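Cytosol aminopeptidase (Staphylococcus aureus subsp. aureus, PDB 3KZW) probably removes N-terminal amino acids, leucine among them, from peptides as a metal-dependent aminopeptidase of the hexameric cytosol (leucyl) aminopeptidase family. Local coordinates at residues I42-H47 and H72-K77. Sequence-based numbering, arbitrary orientation.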
loop_
_atom_site.group_PDB
_atom_site.type_symbol
_atom_site.label_atom_id
_atom_site.label_comp_id
_atom_site.label_asym_id
_atom_site.label_seq_id
_atom_site.Cartn_x
_atom_site.Cartn_y
_atom_site.Cartn_z
ATOM N N ILE A 42 -11.386 -51.216 19.529
ATOM C CA ILE A 42 -12.805 -51.395 19.218
ATOM C C ILE A 42 -13.433 -50.067 18.800
ATOM O O ILE A 42 -13.162 -49.030 19.403
ATOM C CB ILE A 42 -13.591 -51.963 20.429
ATOM C CG1 ILE A 42 -12.939 -53.250 20.951
ATOM C CG2 ILE A 42 -15.061 -52.207 20.061
ATOM C CD1 ILE A 42 -13.541 -53.788 22.236
ATOM N N GLY A 43 -14.262 -50.104 17.761
ATOM C CA GLY A 43 -15.045 -48.941 17.351
ATOM C C GLY A 43 -16.358 -48.885 18.108
ATOM O O GLY A 43 -17.033 -49.905 18.264
ATOM N N ILE A 44 -16.724 -47.695 18.575
ATOM C CA ILE A 44 -17.929 -47.528 19.389
ATOM C C ILE A 44 -18.961 -46.616 18.718
ATOM O O ILE A 44 -18.698 -45.432 18.496
ATOM C CB ILE A 44 -17.593 -47.021 20.827
ATOM C CG1 ILE A 44 -16.641 -47.990 21.556
ATOM C CG2 ILE A 44 -18.869 -46.775 21.642
ATOM C CD1 ILE A 44 -17.158 -49.419 21.736
ATOM N N PRO A 45 -20.142 -47.176 18.389
ATOM C CA PRO A 45 -21.247 -46.419 17.805
ATOM C C PRO A 45 -22.165 -45.816 18.866
ATOM O O PRO A 45 -22.019 -46.116 20.054
ATOM C CB PRO A 45 -22.000 -47.481 17.011
ATOM C CG PRO A 45 -21.791 -48.731 17.786
ATOM C CD PRO A 45 -20.452 -48.616 18.471
ATOM N N GLU A 46 -23.101 -44.978 18.427
ATOM C CA GLU A 46 -24.058 -44.317 19.317
ATOM C C GLU A 46 -24.974 -45.323 20.019
ATOM O O GLU A 46 -25.305 -45.157 21.193
ATOM C CB GLU A 46 -24.880 -43.287 18.536
ATOM C CG GLU A 46 -25.664 -42.311 19.400
ATOM C CD GLU A 46 -26.187 -41.131 18.603
ATOM O OE1 GLU A 46 -25.362 -40.341 18.097
ATOM O OE2 GLU A 46 -27.422 -40.990 18.487
ATOM N N HIS A 47 -25.375 -46.359 19.288
ATOM C CA HIS A 47 -26.171 -47.445 19.846
ATOM C C HIS A 47 -25.467 -48.771 19.582
ATOM O O HIS A 47 -25.326 -49.189 18.432
ATOM C CB HIS A 47 -27.581 -47.454 19.248
ATOM C CG HIS A 47 -28.320 -46.164 19.419
ATOM N ND1 HIS A 47 -28.905 -45.789 20.603
ATOM C CD2 HIS A 47 -28.574 -45.162 18.550
ATOM C CE1 HIS A 47 -29.484 -44.611 20.461
ATOM N NE2 HIS A 47 -29.299 -44.208 19.222
ATOM N N HIS A 72 -19.308 -42.751 30.901
ATOM C CA HIS A 72 -18.550 -41.772 30.105
ATOM C C HIS A 72 -17.041 -42.038 30.074
ATOM O O HIS A 72 -16.244 -41.135 29.804
ATOM C CB HIS A 72 -18.855 -40.329 30.543
ATOM C CG HIS A 72 -20.290 -39.936 30.375
ATOM N ND1 HIS A 72 -21.137 -39.730 31.436
ATOM C CD2 HIS A 72 -21.031 -39.718 29.267
ATOM C CE1 HIS A 72 -22.335 -39.397 30.993
ATOM N NE2 HIS A 72 -22.298 -39.384 29.678
ATOM N N ILE A 73 -16.661 -43.284 30.347
ATOM C CA ILE A 73 -15.269 -43.726 30.245
ATOM C C ILE A 73 -14.908 -43.926 28.767
ATOM O O ILE A 73 -13.791 -43.626 28.343
ATOM C CB ILE A 73 -15.015 -45.002 31.092
ATOM C CG1 ILE A 73 -15.172 -44.677 32.583
ATOM C CG2 ILE A 73 -13.626 -45.574 30.827
ATOM C CD1 ILE A 73 -15.334 -45.889 33.488
ATOM N N ILE A 74 -15.865 -44.435 27.995
ATOM C CA ILE A 74 -15.772 -44.447 26.536
ATOM C C ILE A 74 -17.001 -43.761 25.930
ATOM O O ILE A 74 -18.005 -43.544 26.622
ATOM C CB ILE A 74 -15.587 -45.875 25.954
ATOM C CG1 ILE A 74 -16.774 -46.780 26.318
ATOM C CG2 ILE A 74 -14.246 -46.468 26.403
ATOM C CD1 ILE A 74 -16.866 -48.066 25.500
ATOM N N GLY A 75 -16.916 -43.412 24.648
ATOM C CA GLY A 75 -18.000 -42.705 23.965
ATOM C C GLY A 75 -18.062 -42.969 22.473
ATOM O O GLY A 75 -17.273 -43.749 21.931
ATOM N N SER A 76 -19.000 -42.300 21.806
ATOM C CA SER A 76 -19.289 -42.572 20.406
ATOM C C SER A 76 -19.022 -41.399 19.459
ATOM O O SER A 76 -19.149 -41.552 18.243
ATOM C CB SER A 76 -20.736 -43.034 20.257
ATOM O OG SER A 76 -21.637 -42.024 20.665
ATOM N N LYS A 77 -18.655 -40.241 20.005
ATOM C CA LYS A 77 -18.404 -39.051 19.190
ATOM C C LYS A 77 -17.443 -39.375 18.044
ATOM O O LYS A 77 -16.366 -39.923 18.269
ATOM C CB LYS A 77 -17.872 -37.904 20.055
ATOM C CG LYS A 77 -17.955 -36.531 19.406
ATOM C CD LYS A 77 -17.406 -35.452 20.335
ATOM C CE LYS A 77 -17.472 -34.058 19.703
ATOM N NZ LYS A 77 -16.515 -33.894 18.571
#
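The carbonyl oxygen of I44 meets the backbone of S76 through a CA-H...O contact, S76 CA lying 3.5 Å from I44 O with an angle of 136° at the hydrogen. One residue on, P45 O packs against S76 CB at 3.3 Å, so the serine methylene rests on the P45 carbonyl. S76 OG, set between its own backbone N and carbonyl carbon (chi1 62°), comes within 3.6 Å of E46 CA and brushes E46 CB. At I44 the two branches divide the work. Its chi1 of -58° sets CG1 beside the backbone N and leaves I44 CG2 opposite that nitrogen, 3.4 Å from G75 O, while CG1 and CD1 both meet the tip of I74, I44 CG1 lying 4.0 Å from I74 CD1. The two isoleucine side chains cross at about a right angle. Apart from the one CA-H...O contact, the segments meet by van der Waals contact, two isoleucines at one end and the serine against the backbone of P45 and E46 at the other. The contact joins the end of strand 39-45, an inner strand of the mixed N-terminal-domain sheet hydrogen-bonded to strand 91-101, to the irregular link between helix 62-70 and edge strand 81-88; I74 also lies against L68 of that helix, T97 of strand 91-101 and Y82 of strand 81-88.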